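Local atomic coordinates of Csm3 (Thermoplasma volcanium, PDB entry 6AE2), a protein that forms part of the type III-A CRISPR-Cas effector complex, in which it probably binds RNA and may also act as an endonuclease. Residues I30-E35 and I180-Y185; I36-G41 and T174-K179; V60-Y65 and P72-Y77; D142-I147 and F166-R171. All coordinates share one frame; numbering follows the deposited sequence.

Contact 1: I30-E35 and I180-Y185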
loop_
_atom_site.group_PDB
_atom_site.type_symbol
_atom_site.label_atom_id
_atom_site.label_comp_id
_atom_site.label_asym_id
_atom_site.label_seq_id
_atom_site.Cartn_x
_atom_site.Cartn_y
_atom_site.Cartn_z
ATOM N N ILE A 30 28.120 5.289 -1.642
ATOM C CA ILE A 30 27.431 4.548 -0.595
ATOM C C ILE A 30 26.455 3.603 -1.278
ATOM O O ILE A 30 25.604 4.039 -2.064
ATOM C CB ILE A 30 26.706 5.483 0.382
ATOM C CG1 ILE A 30 27.705 6.369 1.128
ATOM C CG2 ILE A 30 25.882 4.677 1.369
ATOM C CD1 ILE A 30 27.085 7.608 1.733
ATOM N N ILE A 31 26.581 2.310 -0.993
ATOM C CA ILE A 31 25.763 1.278 -1.619
ATOM C C ILE A 31 24.737 0.797 -0.606
ATOM O O ILE A 31 25.084 0.479 0.538
ATOM C CB ILE A 31 26.623 0.109 -2.130
ATOM C CG1 ILE A 31 27.773 0.622 -3.001
ATOM C CG2 ILE A 31 25.770 -0.875 -2.907
ATOM C CD1 ILE A 31 27.340 1.562 -4.098
ATOM N N TYR A 32 23.473 0.755 -1.024
ATOM C CA TYR A 32 22.376 0.238 -0.215
ATOM C C TYR A 32 21.758 -0.945 -0.947
ATOM O O TYR A 32 21.334 -0.809 -2.101
ATOM C CB TYR A 32 21.308 1.307 0.034
ATOM C CG TYR A 32 21.699 2.427 0.975
ATOM C CD1 TYR A 32 21.709 2.235 2.352
ATOM C CD2 TYR A 32 22.025 3.687 0.488
ATOM C CE1 TYR A 32 22.054 3.262 3.217
ATOM C CE2 TYR A 32 22.370 4.719 1.343
ATOM C CZ TYR A 32 22.385 4.501 2.706
ATOM O OH TYR A 32 22.728 5.528 3.557
ATOM N N ASN A 33 21.702 -2.098 -0.284
ATOM C CA ASN A 33 20.994 -3.259 -0.823
ATOM C C ASN A 33 19.553 -3.172 -0.340
ATOM O O ASN A 33 19.189 -3.702 0.710
ATOM C CB ASN A 33 21.668 -4.558 -0.398
ATOM C CG ASN A 33 22.934 -4.838 -1.183
ATOM O OD1 ASN A 33 22.933 -4.813 -2.415
ATOM N ND2 ASN A 33 24.024 -5.107 -0.474
ATOM N N MET A 34 18.724 -2.490 -1.126
ATOM C CA MET A 34 17.364 -2.166 -0.724
ATOM C C MET A 34 16.420 -3.337 -0.972
ATOM O O MET A 34 16.549 -4.063 -1.963
ATOM C CB MET A 34 16.884 -0.928 -1.487
ATOM C CG MET A 34 15.379 -0.736 -1.533
ATOM S SD MET A 34 14.911 0.653 -2.585
ATOM C CE MET A 34 15.662 0.173 -4.140
ATOM N N GLU A 35 15.474 -3.525 -0.055
ATOM C CA GLU A 35 14.409 -4.508 -0.199
ATOM C C GLU A 35 13.063 -3.798 -0.163
ATOM O O GLU A 35 12.849 -2.895 0.654
ATOM C CB GLU A 35 14.467 -5.573 0.901
ATOM C CG GLU A 35 13.250 -6.491 0.936
ATOM C CD GLU A 35 13.378 -7.609 1.952
ATOM O OE1 GLU A 35 14.378 -8.356 1.891
ATOM O OE2 GLU A 35 12.478 -7.745 2.809
ATOM N N ILE A 180 20.701 0.861 -4.368
ATOM C CA ILE A 180 20.720 2.317 -4.413
ATOM C C ILE A 180 22.165 2.764 -4.252
ATOM O O ILE A 180 22.841 2.361 -3.298
ATOM C CB ILE A 180 19.832 2.948 -3.325
ATOM C CG1 ILE A 180 18.354 2.669 -3.594
ATOM C CG2 ILE A 180 20.086 4.449 -3.234
ATOM C CD1 ILE A 180 17.431 3.308 -2.574
ATOM N N ILE A 181 22.637 3.588 -5.183
ATOM C CA ILE A 181 24.016 4.059 -5.190
ATOM C C ILE A 181 24.011 5.563 -4.966
ATOM O O ILE A 181 23.425 6.319 -5.751
ATOM C CB ILE A 181 24.737 3.697 -6.496
ATOM C CG1 ILE A 181 24.671 2.188 -6.738
ATOM C CG2 ILE A 181 26.184 4.160 -6.437
ATOM C CD1 ILE A 181 24.774 1.797 -8.185
ATOM N N LEU A 182 24.669 5.989 -3.895
ATOM C CA LEU A 182 24.810 7.391 -3.534
ATOM C C LEU A 182 26.272 7.780 -3.705
ATOM O O LEU A 182 27.146 7.198 -3.055
ATOM C CB LEU A 182 24.359 7.620 -2.093
ATOM C CG LEU A 182 23.129 8.484 -1.832
ATOM C CD1 LEU A 182 22.808 8.468 -0.350
ATOM C CD2 LEU A 182 23.370 9.901 -2.311
ATOM N N SER A 183 26.538 8.748 -4.576
ATOM C CA SER A 183 27.893 9.228 -4.816
ATOM C C SER A 183 28.153 10.466 -3.967
ATOM O O SER A 183 27.350 11.405 -3.967
ATOM C CB SER A 183 28.109 9.537 -6.296
ATOM O OG SER A 183 27.943 8.367 -7.075
ATOM N N ILE A 184 29.272 10.461 -3.245
ATOM C CA ILE A 184 29.618 11.518 -2.303
ATOM C C ILE A 184 30.867 12.225 -2.807
ATOM O O ILE A 184 31.870 11.574 -3.122
ATOM C CB ILE A 184 29.846 10.967 -0.884
ATOM C CG1 ILE A 184 28.677 10.076 -0.459
ATOM C CG2 ILE A 184 30.057 12.107 0.107
ATOM C CD1 ILE A 184 27.349 10.788 -0.412
ATOM N N TYR A 185 30.808 13.551 -2.870
ATOM C CA TYR A 185 31.932 14.366 -3.300
ATOM C C TYR A 185 32.365 15.280 -2.162
ATOM O O TYR A 185 31.591 15.579 -1.250
ATOM C CB TYR A 185 31.572 15.191 -4.545
ATOM C CG TYR A 185 31.382 14.350 -5.792
ATOM C CD1 TYR A 185 30.267 13.533 -5.938
ATOM C CD2 TYR A 185 32.320 14.368 -6.817
ATOM C CE1 TYR A 185 30.092 12.757 -7.073
ATOM C CE2 TYR A 185 32.153 13.595 -7.956
ATOM C CZ TYR A 185 31.037 12.793 -8.078
ATOM O OH TYR A 185 30.865 12.024 -9.207
#
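Ile-30 faces Leu-182 and Tyr-32 faces Ile-180 as hydrogen-bonded pairs of two antiparallel strands, with Ile-31 opposite Ile-181 in the non-hydrogen-bonded pair between them. Each hydrogen-bonded pair is closed by two N-H...O=C bonds. The local axes run at 166° to one another and approach to 4.8 Å, as expected of adjacent strands in one sheet. Side chains then sort by face. On the face of Ile-30 and Tyr-32, contacts between side chains are diagonal as well as direct. The Ile-30 chain extends past its partner and meets Ile-184 at an oblique angle, CD1 lying 3.7 Å from CG1 of Ile-184. Tyr-32 turns its ring edge to Leu-182, whose CD1 sits near the ring plane, 4.1 Å from CE2 of Tyr-32. The first two torsions of Met-34 are extended and carry SD to 3.7 Å from Ile-180 CD1, while the bend at chi3 (57°) folds Met-34 CE back to 3.7 Å from Ile-180 CG1. On the other face, Ile-31 and Ile-181 point the same way and lie alongside, Ile-31 CD1 being 3.7 Å from Ile-181 CG2. Strand 220-230 bonds to 30-35 (Ile-31 with Ile-228), and strand 125-132 to 180-185 (Ile-181 with Ile-126). Helix 190-205 covers the Tyr-32 face, receiving Tyr-32 on Ile-194, Leu-182 on Leu-197 and Ile-184 on Met-193.

Contact 2: I36-G41 and T174-K179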
loop_
_atom_site.group_PDB
_atom_site.type_symbol
_atom_site.label_atom_id
_atom_site.label_comp_id
_atom_site.label_asym_id
_atom_site.label_seq_id
_atom_site.Cartn_x
_atom_site.Cartn_y
_atom_site.Cartn_z
ATOM N N ILE A 36 12.162 -4.207 -1.053
ATOM C CA ILE A 36 10.832 -3.620 -1.179
ATOM C C ILE A 36 9.814 -4.733 -0.983
ATOM O O ILE A 36 9.722 -5.651 -1.810
ATOM C CB ILE A 36 10.636 -2.940 -2.539
ATOM C CG1 ILE A 36 11.611 -1.776 -2.704
ATOM C CG2 ILE A 36 9.198 -2.475 -2.704
ATOM C CD1 ILE A 36 11.492 -1.088 -4.035
ATOM N N GLU A 37 9.044 -4.657 0.097
ATOM C CA GLU A 37 8.000 -5.636 0.371
ATOM C C GLU A 37 6.636 -5.042 0.048
ATOM O O GLU A 37 6.320 -3.924 0.473
ATOM C CB GLU A 37 8.036 -6.104 1.826
ATOM C CG GLU A 37 7.101 -7.275 2.093
ATOM C CD GLU A 37 7.100 -7.719 3.542
ATOM O OE1 GLU A 37 6.670 -8.861 3.811
ATOM O OE2 GLU A 37 7.525 -6.928 4.410
ATOM N N VAL A 38 5.836 -5.795 -0.700
ATOM C CA VAL A 38 4.485 -5.382 -1.055
ATOM C C VAL A 38 3.562 -5.660 0.126
ATOM O O VAL A 38 3.471 -6.797 0.601
ATOM C CB VAL A 38 4.007 -6.113 -2.318
ATOM C CG1 VAL A 38 2.540 -5.827 -2.582
ATOM C CG2 VAL A 38 4.858 -5.715 -3.516
ATOM N N LEU A 39 2.879 -4.620 0.607
ATOM C CA LEU A 39 1.904 -4.747 1.687
ATOM C C LEU A 39 0.466 -4.802 1.183
ATOM O O LEU A 39 -0.332 -5.594 1.696
ATOM C CB LEU A 39 2.056 -3.591 2.680
ATOM C CG LEU A 39 3.437 -3.449 3.326
ATOM C CD1 LEU A 39 3.425 -2.356 4.378
ATOM C CD2 LEU A 39 3.889 -4.771 3.928
ATOM N N THR A 40 0.110 -3.971 0.199
ATOM C CA THR A 40 -1.136 -4.131 -0.537
ATOM C C THR A 40 -0.802 -4.286 -2.011
ATOM O O THR A 40 0.218 -3.775 -2.485
ATOM C CB THR A 40 -2.087 -2.943 -0.374
ATOM O OG1 THR A 40 -1.422 -1.730 -0.765
ATOM C CG2 THR A 40 -2.530 -2.825 1.078
ATOM N N GLY A 41 -1.685 -4.987 -2.732
ATOM C CA GLY A 41 -1.521 -5.262 -4.149
ATOM C C GLY A 41 -0.972 -4.090 -4.932
ATOM O O GLY A 41 -1.519 -2.986 -4.874
ATOM N N THR A 174 5.251 -10.426 -1.632
ATOM C CA THR A 174 6.368 -10.601 -2.546
ATOM C C THR A 174 7.404 -9.513 -2.302
ATOM O O THR A 174 7.075 -8.376 -1.948
ATOM C CB THR A 174 5.914 -10.562 -4.005
ATOM O OG1 THR A 174 5.901 -9.207 -4.460
ATOM C CG2 THR A 174 4.532 -11.172 -4.159
ATOM N N LYS A 175 8.668 -9.871 -2.485
ATOM C CA LYS A 175 9.775 -8.997 -2.137
ATOM C C LYS A 175 10.647 -8.737 -3.354
ATOM O O LYS A 175 10.871 -9.630 -4.176
ATOM C CB LYS A 175 10.603 -9.600 -1.002
ATOM C CG LYS A 175 9.974 -9.381 0.364
ATOM C CD LYS A 175 10.316 -10.497 1.333
ATOM C CE LYS A 175 9.812 -10.171 2.731
ATOM N NZ LYS A 175 10.538 -10.944 3.776
ATOM N N PHE A 176 11.129 -7.503 -3.458
ATOM C CA PHE A 176 11.987 -7.067 -4.549
ATOM C C PHE A 176 13.326 -6.617 -3.985
ATOM O O PHE A 176 13.383 -5.980 -2.927
ATOM C CB PHE A 176 11.349 -5.923 -5.336
ATOM C CG PHE A 176 10.090 -6.313 -6.058
ATOM C CD1 PHE A 176 10.127 -6.733 -7.380
ATOM C CD2 PHE A 176 8.867 -6.265 -5.408
ATOM C CE1 PHE A 176 8.964 -7.091 -8.042
ATOM C CE2 PHE A 176 7.704 -6.621 -6.063
ATOM C CZ PHE A 176 7.751 -7.034 -7.380
ATOM N N LYS A 177 14.401 -6.951 -4.694
ATOM C CA LYS A 177 15.753 -6.579 -4.301
ATOM C C LYS A 177 16.338 -5.635 -5.339
ATOM O O LYS A 177 16.281 -5.915 -6.542
ATOM C CB LYS A 177 16.641 -7.816 -4.152
ATOM C CG LYS A 177 16.352 -8.643 -2.911
ATOM C CD LYS A 177 17.207 -9.899 -2.886
ATOM C CE LYS A 177 17.003 -10.686 -1.602
ATOM N NZ LYS A 177 17.761 -11.971 -1.613
ATOM N N GLY A 178 16.896 -4.523 -4.872
ATOM C CA GLY A 178 17.506 -3.553 -5.758
ATOM C C GLY A 178 18.554 -2.743 -5.027
ATOM O O GLY A 178 18.543 -2.631 -3.797
ATOM N N LYS A 179 19.467 -2.175 -5.806
ATOM C CA LYS A 179 20.558 -1.375 -5.272
ATOM C C LYS A 179 20.228 0.110 -5.359
ATOM O O LYS A 179 19.563 0.566 -6.292
ATOM C CB LYS A 179 21.860 -1.649 -6.030
ATOM C CG LYS A 179 22.947 -2.339 -5.212
ATOM C CD LYS A 179 24.165 -2.648 -6.076
ATOM C CE LYS A 179 25.163 -3.543 -5.356
ATOM N NZ LYS A 179 24.687 -4.951 -5.259
#
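Ile-36 and Phe-176 form the tight end of this contact, which continues the antiparallel pairing of strands 26-38 and 175-185 in the six-stranded sheet of this RAMP-superfamily protein: Ile-36 N to Phe-176 O and Phe-176 N to Ile-36 O are hydrogen bonds, both 2.9 Å. A third bond, Val-38 N to Thr-174 O at 3.1 Å, is nearly straight at hydrogen (171°). On the face of Ile-36 and Phe-176, Val-38 CG2 touches the edge of the Phe-176 ring, 3.9 Å from CE2, and also lies beside the Thr-174 hydroxyl. Val-38 CG1 is anti to the backbone N (chi1 172°), which leaves CG2 as the branch beside Thr-174 and Phe-176. The same buried face is lined by Ile-78, Ala-130 and Leu-132.

Glu-37 and Lys-175 occupy the looser, partly exposed face. Both chains are extended and run alongside one another, so that Glu-37 OE1 comes to 3.6 Å from Lys-175 CE. OE1 of Glu-37 stays 4.4 Å from Lys-175 NZ, beyond a salt bridge. This chemistry suggests that backbone bonds and apolar packing mainly hold the strands together, while the opposite charges probably contribute only a diffuse attraction.

Contact 3: V60-Y65 and P72-Y77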
loop_
_atom_site.group_PDB
_atom_site.type_symbol
_atom_site.label_atom_id
_atom_site.label_comp_id
_atom_site.label_asym_id
_atom_site.label_seq_id
_atom_site.Cartn_x
_atom_site.Cartn_y
_atom_site.Cartn_z
ATOM N N VAL A 60 0.635 -5.631 -15.276
ATOM C CA VAL A 60 1.759 -4.954 -14.652
ATOM C C VAL A 60 2.997 -5.167 -15.512
ATOM O O VAL A 60 3.082 -6.105 -16.309
ATOM C CB VAL A 60 1.999 -5.439 -13.210
ATOM C CG1 VAL A 60 0.811 -5.092 -12.325
ATOM C CG2 VAL A 60 2.263 -6.920 -13.198
ATOM N N ILE A 61 3.976 -4.278 -15.347
ATOM C CA ILE A 61 5.195 -4.350 -16.140
ATOM C C ILE A 61 6.009 -5.563 -15.706
ATOM O O ILE A 61 6.145 -5.850 -14.509
ATOM C CB ILE A 61 5.990 -3.039 -16.019
ATOM C CG1 ILE A 61 7.069 -2.955 -17.098
ATOM C CG2 ILE A 61 6.581 -2.866 -14.620
ATOM C CD1 ILE A 61 7.662 -1.568 -17.247
ATOM N N THR A 62 6.530 -6.305 -16.680
ATOM C CA THR A 62 7.251 -7.540 -16.411
ATOM C C THR A 62 8.532 -7.594 -17.233
ATOM O O THR A 62 8.735 -6.820 -18.173
ATOM C CB THR A 62 6.391 -8.778 -16.715
ATOM O OG1 THR A 62 6.047 -8.796 -18.105
ATOM C CG2 THR A 62 5.119 -8.774 -15.883
ATOM N N THR A 63 9.401 -8.529 -16.858
ATOM C CA THR A 63 10.594 -8.847 -17.628
ATOM C C THR A 63 10.913 -10.322 -17.429
ATOM O O THR A 63 10.364 -10.985 -16.546
ATOM C CB THR A 63 11.782 -7.966 -17.228
ATOM O OG1 THR A 63 12.836 -8.127 -18.183
ATOM C CG2 THR A 63 12.294 -8.352 -15.850
ATOM N N LYS A 64 11.813 -10.836 -18.263
ATOM C CA LYS A 64 12.124 -12.258 -18.237
ATOM C C LYS A 64 12.982 -12.611 -17.026
ATOM O O LYS A 64 14.001 -11.966 -16.759
ATOM C CB LYS A 64 12.841 -12.671 -19.522
ATOM C CG LYS A 64 13.370 -14.097 -19.486
ATOM C CD LYS A 64 14.029 -14.496 -20.798
ATOM C CE LYS A 64 14.867 -15.760 -20.627
ATOM N NZ LYS A 64 15.369 -16.288 -21.929
ATOM N N TYR A 65 12.560 -13.638 -16.292
ATOM C CA TYR A 65 13.372 -14.283 -15.271
ATOM C C TYR A 65 13.671 -15.709 -15.707
ATOM O O TYR A 65 12.886 -16.331 -16.428
ATOM C CB TYR A 65 12.672 -14.333 -13.905
ATOM C CG TYR A 65 12.451 -13.005 -13.211
ATOM C CD1 TYR A 65 11.639 -12.027 -13.771
ATOM C CD2 TYR A 65 13.033 -12.746 -11.976
ATOM C CE1 TYR A 65 11.423 -10.821 -13.126
ATOM C CE2 TYR A 65 12.827 -11.541 -11.326
ATOM C CZ TYR A 65 12.020 -10.583 -11.905
ATOM O OH TYR A 65 11.809 -9.384 -11.260
ATOM N N PRO A 72 12.389 -19.980 -18.420
ATOM C CA PRO A 72 12.124 -18.560 -18.688
ATOM C C PRO A 72 10.698 -18.204 -18.292
ATOM O O PRO A 72 9.749 -18.919 -18.621
ATOM C CB PRO A 72 12.342 -18.433 -20.201
ATOM C CG PRO A 72 12.189 -19.829 -20.727
ATOM C CD PRO A 72 12.716 -20.723 -19.649
ATOM N N CYS A 73 10.559 -17.092 -17.577
ATOM C CA CYS A 73 9.264 -16.657 -17.081
ATOM C C CYS A 73 9.228 -15.137 -17.057
ATOM O O CYS A 73 10.187 -14.493 -16.622
ATOM C CB CYS A 73 8.997 -17.217 -15.681
ATOM S SG CYS A 73 7.257 -17.380 -15.255
ATOM N N ASP A 74 8.124 -14.571 -17.533
ATOM C CA ASP A 74 7.885 -13.138 -17.433
ATOM C C ASP A 74 7.283 -12.848 -16.065
ATOM O O ASP A 74 6.228 -13.390 -15.721
ATOM C CB ASP A 74 6.955 -12.663 -18.549
ATOM C CG ASP A 74 7.651 -12.592 -19.895
ATOM O OD1 ASP A 74 8.900 -12.558 -19.915
ATOM O OD2 ASP A 74 6.952 -12.572 -20.930
ATOM N N LEU A 75 7.947 -12.008 -15.285
ATOM C CA LEU A 75 7.555 -11.752 -13.911
ATOM C C LEU A 75 7.697 -10.269 -13.614
ATOM O O LEU A 75 8.459 -9.566 -14.290
ATOM C CB LEU A 75 8.404 -12.573 -12.931
ATOM C CG LEU A 75 8.036 -14.039 -12.710
ATOM C CD1 LEU A 75 9.236 -14.792 -12.138
ATOM C CD2 LEU A 75 6.832 -14.128 -11.782
ATOM N N PRO A 76 6.976 -9.760 -12.615
ATOM C CA PRO A 76 7.051 -8.328 -12.305
ATOM C C PRO A 76 8.445 -7.892 -11.883
ATOM O O PRO A 76 9.242 -8.677 -11.360
ATOM C CB PRO A 76 6.057 -8.164 -11.149
ATOM C CG PRO A 76 5.105 -9.284 -11.314
ATOM C CD PRO A 76 5.917 -10.431 -11.840
ATOM N N TYR A 77 8.732 -6.619 -12.135
ATOM C CA TYR A 77 9.856 -5.926 -11.529
ATOM C C TYR A 77 9.415 -4.499 -11.242
ATOM O O TYR A 77 8.431 -4.010 -11.802
ATOM C CB TYR A 77 11.108 -5.952 -12.420
ATOM C CG TYR A 77 11.094 -4.980 -13.582
ATOM C CD1 TYR A 77 10.548 -5.341 -14.806
ATOM C CD2 TYR A 77 11.646 -3.708 -13.461
ATOM C CE1 TYR A 77 10.538 -4.462 -15.872
ATOM C CE2 TYR A 77 11.637 -2.821 -14.522
ATOM C CZ TYR A 77 11.083 -3.205 -15.724
ATOM O OH TYR A 77 11.075 -2.329 -16.784
#
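The beta hairpin of strands 62-67 and 71-78 brings Thr-63 opposite Leu-75 and Tyr-65 opposite Cys-73, both as antiparallel hydrogen-bonded pairs. Thr-63 and Leu-75 exchange two backbone bonds, with N of Thr-63 2.9 Å from O of Leu-75. The local axes make an angle of 134°, so the hairpin is strongly twisted. Tyr-65 crosses Leu-75 at about a right angle and receives its CD1 in an off-centre CH-pi contact, 4.3 Å from the ring centroid and 28° off the ring normal. Beyond the ring, the Tyr-65 hydroxyl gives a weak bond to Pro-76 O at 2.7 Å and is also bonded to Leu-132 N. That second partner ties the hairpin to strand 125-132, the next member of the six-stranded antiparallel sheet, in which 62-67 is an outermost strand within the chain.

Where the pairing ends, Ile-61 and Tyr-77 meet obliquely. Ile-61 CG2 lies over one face of the Tyr-77 ring, and Ile-61 CD1 is 3.5 Å from Tyr-77 OH. With CG set between the backbone N and carbonyl carbon (chi1 77°), Tyr-77 swings back towards Thr-63, whose CG2 is 3.6 Å from CD1 of the ring. On the exposed side, Lys-64 runs alongside Pro-72, with Lys-64 CE 3.7 Å from Pro-72 CB.

Contact 4: D142-I147 and F166-R171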
loop_
_atom_site.group_PDB
_atom_site.type_symbol
_atom_site.label_atom_id
_atom_site.label_comp_id
_atom_site.label_asym_id
_atom_site.label_seq_id
_atom_site.Cartn_x
_atom_site.Cartn_y
_atom_site.Cartn_z
ATOM N N ASP A 142 4.624 -21.533 -9.624
ATOM C CA ASP A 142 4.861 -20.755 -8.411
ATOM C C ASP A 142 5.082 -19.285 -8.735
ATOM O O ASP A 142 4.799 -18.415 -7.902
ATOM C CB ASP A 142 6.080 -21.292 -7.655
ATOM C CG ASP A 142 5.820 -22.623 -6.985
ATOM O OD1 ASP A 142 4.665 -22.881 -6.590
ATOM O OD2 ASP A 142 6.784 -23.409 -6.841
ATOM N N ALA A 143 5.595 -18.996 -9.933
ATOM C CA ALA A 143 5.966 -17.649 -10.343
ATOM C C ALA A 143 4.790 -16.687 -10.247
ATOM O O ALA A 143 4.737 -15.874 -9.324
ATOM C CB ALA A 143 6.526 -17.658 -11.767
ATOM N N ARG A 144 3.839 -16.776 -11.177
ATOM C CA ARG A 144 2.740 -15.822 -11.272
ATOM C C ARG A 144 1.559 -16.155 -10.364
ATOM O O ARG A 144 0.463 -15.622 -10.568
ATOM C CB ARG A 144 2.277 -15.690 -12.723
ATOM C CG ARG A 144 3.454 -15.635 -13.679
ATOM C CD ARG A 144 3.914 -14.200 -13.913
ATOM N NE ARG A 144 2.896 -13.315 -14.478
ATOM C CZ ARG A 144 3.187 -12.273 -15.253
ATOM N NH1 ARG A 144 4.449 -11.998 -15.535
ATOM N NH2 ARG A 144 2.231 -11.505 -15.746
ATOM N N ASN A 145 1.754 -17.021 -9.366
ATOM C CA ASN A 145 0.997 -16.854 -8.133
ATOM C C ASN A 145 1.238 -15.466 -7.558
ATOM O O ASN A 145 0.371 -14.909 -6.879
ATOM C CB ASN A 145 1.402 -17.918 -7.115
ATOM C CG ASN A 145 0.653 -19.220 -7.296
ATOM O OD1 ASN A 145 0.162 -19.526 -8.381
ATOM N ND2 ASN A 145 0.560 -19.998 -6.222
ATOM N N VAL A 146 2.421 -14.902 -7.823
ATOM C CA VAL A 146 2.780 -13.554 -7.397
ATOM C C VAL A 146 1.758 -12.529 -7.876
ATOM O O VAL A 146 1.593 -11.470 -7.257
ATOM C CB VAL A 146 4.211 -13.245 -7.899
ATOM C CG1 VAL A 146 4.441 -11.765 -8.133
ATOM C CG2 VAL A 146 5.242 -13.811 -6.931
ATOM N N ILE A 147 1.035 -12.825 -8.953
ATOM C CA ILE A 147 0.154 -11.850 -9.582
ATOM C C ILE A 147 -1.299 -12.226 -9.328
ATOM O O ILE A 147 -1.721 -13.362 -9.586
ATOM C CB ILE A 147 0.449 -11.703 -11.086
ATOM C CG1 ILE A 147 1.623 -10.733 -11.286
ATOM C CG2 ILE A 147 -0.780 -11.203 -11.826
ATOM C CD1 ILE A 147 1.835 -10.274 -12.696
ATOM N N PHE A 166 -10.370 -5.706 -15.251
ATOM C CA PHE A 166 -9.564 -6.635 -14.463
ATOM C C PHE A 166 -8.127 -6.135 -14.428
ATOM O O PHE A 166 -7.449 -6.105 -15.459
ATOM C CB PHE A 166 -9.645 -8.047 -15.042
ATOM C CG PHE A 166 -11.038 -8.604 -15.063
ATOM C CD1 PHE A 166 -11.897 -8.323 -16.114
ATOM C CD2 PHE A 166 -11.493 -9.397 -14.025
ATOM C CE1 PHE A 166 -13.181 -8.832 -16.131
ATOM C CE2 PHE A 166 -12.775 -9.908 -14.037
ATOM C CZ PHE A 166 -13.620 -9.625 -15.091
ATOM N N ILE A 167 -7.661 -5.756 -13.243
ATOM C CA ILE A 167 -6.353 -5.141 -13.062
ATOM C C ILE A 167 -5.421 -6.139 -12.391
ATOM O O ILE A 167 -5.803 -6.814 -11.428
ATOM C CB ILE A 167 -6.463 -3.843 -12.240
ATOM C CG1 ILE A 167 -7.518 -2.920 -12.856
ATOM C CG2 ILE A 167 -5.113 -3.148 -12.151
ATOM C CD1 ILE A 167 -7.506 -1.514 -12.302
ATOM N N GLU A 168 -4.200 -6.234 -12.907
ATOM C CA GLU A 168 -3.184 -7.086 -12.311
ATOM C C GLU A 168 -2.502 -6.367 -11.156
ATOM O O GLU A 168 -2.302 -5.148 -11.186
ATOM C CB GLU A 168 -2.140 -7.490 -13.352
ATOM C CG GLU A 168 -2.585 -8.585 -14.303
ATOM C CD GLU A 168 -1.457 -9.057 -15.200
ATOM O OE1 GLU A 168 -0.327 -8.546 -15.053
ATOM O OE2 GLU A 168 -1.705 -9.932 -16.058
ATOM N N ARG A 169 -2.157 -7.134 -10.123
ATOM C CA ARG A 169 -1.418 -6.618 -8.979
ATOM C C ARG A 169 -0.419 -7.663 -8.510
ATOM O O ARG A 169 -0.631 -8.868 -8.674
ATOM C CB ARG A 169 -2.328 -6.234 -7.799
ATOM C CG ARG A 169 -3.622 -5.531 -8.168
ATOM C CD ARG A 169 -4.652 -5.698 -7.071
ATOM N NE ARG A 169 -4.469 -4.725 -6.000
ATOM C CZ ARG A 169 -5.005 -4.838 -4.790
ATOM N NH1 ARG A 169 -5.757 -5.890 -4.492
ATOM N NH2 ARG A 169 -4.785 -3.903 -3.878
ATOM N N VAL A 170 0.673 -7.188 -7.922
ATOM C CA VAL A 170 1.650 -8.054 -7.277
ATOM C C VAL A 170 1.175 -8.288 -5.851
ATOM O O VAL A 170 1.043 -7.339 -5.071
ATOM C CB VAL A 170 3.052 -7.430 -7.306
ATOM C CG1 VAL A 170 4.075 -8.416 -6.787
ATOM C CG2 VAL A 170 3.406 -6.977 -8.717
ATOM N N ARG A 171 0.904 -9.548 -5.514
ATOM C CA ARG A 171 0.237 -9.856 -4.260
ATOM C C ARG A 171 1.089 -9.431 -3.066
ATOM O O ARG A 171 2.310 -9.287 -3.153
ATOM C CB ARG A 171 -0.094 -11.347 -4.176
ATOM C CG ARG A 171 1.084 -12.256 -3.862
ATOM C CD ARG A 171 0.684 -13.715 -4.014
ATOM N NE ARG A 171 1.835 -14.614 -4.050
ATOM C CZ ARG A 171 1.746 -15.941 -4.044
ATOM N NH1 ARG A 171 0.558 -16.529 -4.006
ATOM N NH2 ARG A 171 2.846 -16.680 -4.079
#
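Arg-171 N donates to Val-146 O at 2.7 Å, a backbone hydrogen bond between 142-147 and 166-171 that is nearly straight at hydrogen (176°). The backbones continue side by side at the non-hydrogen-bonded pair of Ile-147 and Val-170, which begins the small two-stranded sheet of 147-151 and 166-170. Apolar contact comes from Val-146 and Val-170, which lie side by side pointing the same way, with their CG1 atoms 3.6 Å apart.

Flat-group packing involves Arg-171. Its chain is extended from CG to NE, laying the guanidinium along the turn after helix 140-143, where the Asn-145 carbonyl carbon sits over the centre of one face, 3.5 Å above the plane. The nitrogens NE and NH1 of Arg-171 both lie near Asn-145 O, NE at 3.2 Å.

Charged contact is weaker. Glu-168 OE1 forms a long salt bridge with Arg-144 NH2 at 4.0 Å, their planes turned 82° apart, and the arginine is poorly ordered. The same carboxylate oxygen accepts a hydrogen bond from Val-60 N. Arg-169 forms salt bridges with Glu-148 and with Asp-129 of the second subunit. The chemistry thus suggests a short backbone and valine join, with a cation laid against a peptide group and a carboxylate shared between a backbone N-H and a distant, poorly ordered arginine.

Overall arrangement
Contacts 1 and 2 are consecutive parts of one pairing, strand 26-38 with strand 175-185, in the interior of the six-stranded sheet; a probable hydrogen bond from Met-34 N to Gly-178 O joins them. Both are buried, yet contact 1 is wholly apolar beyond its backbone, whereas contact 2 adds a charged outer face. Contact 3, partly buried, occupies the edge of that sheet and meets contact 2 through Phe-176 against Pro-76 and Tyr-77. Contact 4 joins the end of helix 140-143 to the separate two-stranded sheet, its centre about 29 Å from that of contact 1, and packs Ile-147 on Val-60 of contact 3. Arg-169 and Arg-171 of contact 4, and Thr-40 of contact 2, reach the second subunit, which touches neither contact 1 nor contact 3.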